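Local coordinates for Lin1840 protein (Listeria innocua serovar 6a, PDB 4ZOC) that probably hydrolyses terminal, non-reducing beta-D-glucosyl residues, acting as a family 3 beta-glucosidase in beta-1,2-glucan breakdown, at residues Ser122-Thr134 and Asn180-His192. The protein carries 2 engineered substitutions. Residues are numbered along the deposited sequence; the frame is centred on the assembly and turned at random.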
loop_
_atom_site.group_PDB
_atom_site.type_symbol
_atom_site.label_atom_id
_atom_site.label_comp_id
_atom_site.label_asym_id
_atom_site.label_seq_id
_atom_site.Cartn_x
_atom_site.Cartn_y
_atom_site.Cartn_z
ATOM N N SER A 122 -9.589 34.310 3.518
ATOM C CA SER A 122 -10.666 33.409 3.216
ATOM C C SER A 122 -11.847 33.729 4.130
ATOM O O SER A 122 -12.976 33.826 3.673
ATOM C CB SER A 122 -10.204 32.003 3.487
ATOM O OG SER A 122 -9.226 31.572 2.504
ATOM N N ALA A 123 -11.556 33.842 5.428
ATOM C CA ALA A 123 -12.609 34.135 6.422
ATOM C C ALA A 123 -13.194 35.534 6.261
ATOM O O ALA A 123 -14.384 35.692 6.386
ATOM C CB ALA A 123 -12.118 33.950 7.837
ATOM N N LEU A 124 -12.354 36.511 5.938
ATOM C CA LEU A 124 -12.848 37.879 5.679
ATOM C C LEU A 124 -13.914 37.845 4.580
ATOM O O LEU A 124 -14.991 38.431 4.691
ATOM C CB LEU A 124 -11.609 38.752 5.257
ATOM C CG LEU A 124 -11.988 40.132 4.684
ATOM C CD1 LEU A 124 -12.391 41.057 5.815
ATOM C CD2 LEU A 124 -10.867 40.675 3.857
ATOM N N GLU A 125 -13.594 37.142 3.505
ATOM C CA GLU A 125 -14.500 37.026 2.367
ATOM C C GLU A 125 -15.712 36.136 2.578
ATOM O O GLU A 125 -16.830 36.514 2.219
ATOM C CB GLU A 125 -13.694 36.553 1.128
ATOM C CG GLU A 125 -12.643 37.582 0.675
ATOM C CD GLU A 125 -12.021 37.222 -0.636
ATOM O OE1 GLU A 125 -12.093 36.027 -1.030
ATOM O OE2 GLU A 125 -11.450 38.140 -1.299
ATOM N N ALA A 126 -15.486 34.974 3.216
ATOM C CA ALA A 126 -16.513 33.988 3.412
ATOM C C ALA A 126 -17.540 34.559 4.389
ATOM O O ALA A 126 -18.752 34.399 4.148
ATOM C CB ALA A 126 -15.940 32.696 3.971
ATOM N N THR A 127 -17.081 35.252 5.430
ATOM C CA THR A 127 -18.061 35.883 6.361
ATOM C C THR A 127 -18.835 36.974 5.684
ATOM O O THR A 127 -19.993 37.196 6.021
ATOM C CB THR A 127 -17.375 36.368 7.648
ATOM O OG1 THR A 127 -16.332 37.326 7.351
ATOM C CG2 THR A 127 -16.791 35.178 8.431
ATOM N N ALA A 128 -18.183 37.717 4.786
ATOM C CA ALA A 128 -18.864 38.768 4.026
ATOM C C ALA A 128 -19.978 38.213 3.169
ATOM O O ALA A 128 -20.962 38.942 2.925
ATOM C CB ALA A 128 -17.865 39.572 3.211
ATOM N N ASP A 129 -19.910 36.908 2.818
ATOM C CA ASP A 129 -20.933 36.311 2.000
ATOM C C ASP A 129 -21.860 35.403 2.832
ATOM O O ASP A 129 -22.588 34.605 2.293
ATOM C CB ASP A 129 -20.281 35.575 0.809
ATOM C CG ASP A 129 -20.998 35.800 -0.479
ATOM O OD1 ASP A 129 -21.842 36.726 -0.563
ATOM O OD2 ASP A 129 -20.728 35.056 -1.429
ATOM N N GLY A 130 -21.774 35.511 4.164
ATOM C CA GLY A 130 -22.723 34.912 5.067
ATOM C C GLY A 130 -22.412 33.547 5.676
ATOM O O GLY A 130 -23.256 32.964 6.293
ATOM N N HIS A 131 -21.214 33.041 5.453
ATOM C CA HIS A 131 -20.788 31.740 5.973
ATOM C C HIS A 131 -20.194 31.816 7.372
ATOM O O HIS A 131 -19.360 32.638 7.636
ATOM C CB HIS A 131 -19.742 31.133 5.030
ATOM C CG HIS A 131 -20.192 31.026 3.601
ATOM N ND1 HIS A 131 -21.195 30.174 3.184
ATOM C CD2 HIS A 131 -19.808 31.714 2.500
ATOM C CE1 HIS A 131 -21.385 30.315 1.890
ATOM N NE2 HIS A 131 -20.567 31.256 1.457
ATOM N N HIS A 132 -20.571 30.856 8.229
ATOM C CA HIS A 132 -20.153 30.803 9.639
ATOM C C HIS A 132 -19.030 29.820 9.887
ATOM O O HIS A 132 -18.279 30.013 10.826
ATOM C CB HIS A 132 -21.263 30.360 10.550
ATOM C CG HIS A 132 -22.511 31.182 10.374
ATOM N ND1 HIS A 132 -23.764 30.683 10.608
ATOM C CD2 HIS A 132 -22.678 32.467 9.985
ATOM C CE1 HIS A 132 -24.671 31.614 10.327
ATOM N NE2 HIS A 132 -24.044 32.716 9.979
ATOM N N VAL A 133 -18.994 28.731 9.128
ATOM C CA VAL A 133 -18.009 27.651 9.284
ATOM C C VAL A 133 -17.401 27.279 7.956
ATOM O O VAL A 133 -18.105 27.210 6.959
ATOM C CB VAL A 133 -18.742 26.316 9.774
ATOM C CG1 VAL A 133 -17.818 25.145 10.006
ATOM C CG2 VAL A 133 -19.525 26.552 11.024
ATOM N N THR A 134 -16.105 26.973 7.953
ATOM C CA THR A 134 -15.525 26.328 6.795
ATOM C C THR A 134 -15.039 24.931 7.091
ATOM O O THR A 134 -14.459 24.687 8.159
ATOM C CB THR A 134 -14.353 27.148 6.207
ATOM O OG1 THR A 134 -13.822 26.449 5.071
ATOM C CG2 THR A 134 -13.153 27.371 7.222
ATOM N N ASN A 180 -18.070 35.303 18.794
ATOM C CA ASN A 180 -19.328 35.998 18.863
ATOM C C ASN A 180 -19.173 37.484 18.635
ATOM O O ASN A 180 -20.167 38.155 18.346
ATOM C CB ASN A 180 -20.026 35.714 20.177
ATOM C CG ASN A 180 -19.285 36.283 21.348
ATOM O OD1 ASN A 180 -18.073 36.231 21.446
ATOM N ND2 ASN A 180 -20.010 36.858 22.234
ATOM N N GLU A 181 -17.928 37.972 18.631
ATOM C CA GLU A 181 -17.598 39.414 18.484
ATOM C C GLU A 181 -16.793 39.718 17.234
ATOM O O GLU A 181 -16.953 40.747 16.660
ATOM C CB GLU A 181 -16.731 39.904 19.685
ATOM C CG GLU A 181 -17.302 39.731 21.092
ATOM C CD GLU A 181 -16.303 40.110 22.204
ATOM O OE1 GLU A 181 -15.162 40.540 21.910
ATOM O OE2 GLU A 181 -16.640 39.954 23.409
ATOM N N ASN A 182 -15.880 38.821 16.855
ATOM C CA ASN A 182 -15.019 38.984 15.737
ATOM C C ASN A 182 -15.710 38.355 14.497
ATOM O O ASN A 182 -15.415 37.223 14.108
ATOM C CB ASN A 182 -13.668 38.254 16.006
ATOM C CG ASN A 182 -12.903 38.811 17.194
ATOM O OD1 ASN A 182 -12.049 38.144 17.824
ATOM N ND2 ASN A 182 -13.225 40.002 17.542
ATOM N N LEU A 183 -16.582 39.121 13.846
ATOM C CA LEU A 183 -17.443 38.591 12.802
ATOM C C LEU A 183 -16.841 38.542 11.412
ATOM O O LEU A 183 -17.541 38.136 10.449
ATOM C CB LEU A 183 -18.764 39.391 12.768
ATOM C CG LEU A 183 -19.513 39.551 14.115
ATOM C CD1 LEU A 183 -20.901 40.122 13.913
ATOM C CD2 LEU A 183 -19.564 38.257 14.942
ATOM N N GLU A 184 -15.550 38.834 11.319
ATOM C CA GLU A 184 -14.770 38.600 10.068
ATOM C C GLU A 184 -13.910 37.322 10.133
ATOM O O GLU A 184 -13.312 36.920 9.136
ATOM C CB GLU A 184 -13.801 39.751 9.770
ATOM C CG GLU A 184 -14.525 41.052 9.418
ATOM C CD GLU A 184 -13.577 42.238 9.238
ATOM O OE1 GLU A 184 -12.314 42.038 9.246
ATOM O OE2 GLU A 184 -14.102 43.375 9.068
ATOM N N GLN A 185 -13.860 36.728 11.312
ATOM C CA GLN A 185 -13.351 35.352 11.532
ATOM C C GLN A 185 -14.504 34.374 11.541
ATOM O O GLN A 185 -15.676 34.749 11.708
ATOM C CB GLN A 185 -12.711 35.268 12.904
ATOM C CG GLN A 185 -11.711 36.317 13.264
ATOM C CD GLN A 185 -10.520 36.351 12.422
ATOM O OE1 GLN A 185 -9.874 37.379 12.373
ATOM N NE2 GLN A 185 -10.201 35.265 11.718
ATOM N N MET A 186 -14.191 33.087 11.355
ATOM C CA MET A 186 -15.221 32.063 11.258
ATOM C C MET A 186 -14.729 30.782 11.940
ATOM O O MET A 186 -13.537 30.630 12.220
ATOM C CB MET A 186 -15.538 31.786 9.795
ATOM C CG MET A 186 -14.458 31.065 8.991
ATOM S SD MET A 186 -14.733 31.106 7.217
ATOM C CE MET A 186 -16.378 30.491 7.055
ATOM N N ALA A 187 -15.643 29.860 12.204
ATOM C CA ALA A 187 -15.270 28.561 12.755
ATOM C C ALA A 187 -14.607 27.690 11.685
ATOM O O ALA A 187 -15.043 27.618 10.526
ATOM C CB ALA A 187 -16.444 27.862 13.336
ATOM N N ALA A 188 -13.581 26.970 12.135
ATOM C CA ALA A 188 -12.912 25.961 11.332
ATOM C C ALA A 188 -13.428 24.584 11.692
ATOM O O ALA A 188 -13.837 24.363 12.807
ATOM C CB ALA A 188 -11.404 26.072 11.550
ATOM N N CYS A 189 -13.394 23.656 10.735
ATOM C CA CYS A 189 -13.759 22.295 10.898
ATOM C C CYS A 189 -12.614 21.425 10.334
ATOM O O CYS A 189 -12.388 21.363 9.141
ATOM C CB CYS A 189 -15.013 21.968 10.105
ATOM S SG CYS A 189 -15.588 20.295 10.214
ATOM N N VAL A 190 -11.966 20.723 11.235
ATOM C CA VAL A 190 -10.866 19.777 10.921
ATOM C C VAL A 190 -11.452 18.621 10.154
ATOM O O VAL A 190 -12.478 18.113 10.572
ATOM C CB VAL A 190 -10.204 19.287 12.258
ATOM C CG1 VAL A 190 -9.302 18.075 12.099
ATOM C CG2 VAL A 190 -9.354 20.394 12.884
ATOM N N LYS A 191 -10.791 18.132 9.102
ATOM C CA LYS A 191 -11.298 16.961 8.395
ATOM C C LYS A 191 -10.044 16.181 7.869
ATOM O O LYS A 191 -8.931 16.780 7.812
ATOM C CB LYS A 191 -12.279 17.336 7.254
ATOM C CG LYS A 191 -11.612 18.068 6.119
ATOM C CD LYS A 191 -12.639 18.667 5.186
ATOM C CE LYS A 191 -12.082 19.152 3.884
ATOM N NZ LYS A 191 -13.107 19.788 3.073
ATOM N N HIS A 192 -10.192 14.906 7.579
ATOM C CA HIS A 192 -11.345 14.049 7.739
ATOM C C HIS A 192 -10.934 13.001 8.775
ATOM O O HIS A 192 -9.967 12.257 8.581
ATOM C CB HIS A 192 -11.718 13.305 6.398
ATOM C CG HIS A 192 -11.985 14.220 5.250
ATOM N ND1 HIS A 192 -10.979 14.690 4.431
ATOM C CD2 HIS A 192 -13.150 14.727 4.749
ATOM C CE1 HIS A 192 -11.510 15.496 3.510
ATOM N NE2 HIS A 192 -12.823 15.509 3.674
#
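M186 pushes its side chain between helix 112-128 and strand 133-134, where two neighbouring parallel strands of the TIM barrel, 133-134 and 187-193, begin their pairing. With chi1 at 70°, CG is tucked between its own N and C, and from there the extended chi2 carries SD to the helix, 3.8 Å from A126 CB; the bend at chi3 then turns CE to the strand, 3.5 Å from V133 C. T134 crosses the methionine at about a right angle, while its OG1 hydrogen-bonds to V92 O.

Further out, the 182-185 turn, type I, lies against the same helix. T127 packs on it, CB 3.3 Å from L183 O and the CG2 methyl against Q185 O, and OG1 hydrogen-bonds back to A123 O, which also accepts T127 N. The hydroxyl is further hydrogen-bonded to R354 NH1. At the outer edge L124 and E184 run alongside each other, pointing the same way, with the L124 CD1 methyl in van der Waals contact with the carboxylate, 3.6 Å from E184 OE1.

Beyond M186 the backbones zip together. A187 N donates to H132 O, and A187 O accepts T134 N at 2.9 Å. V133 and A187 share one sheet face, V133 CG2 resting 4.1 Å from A187 CB.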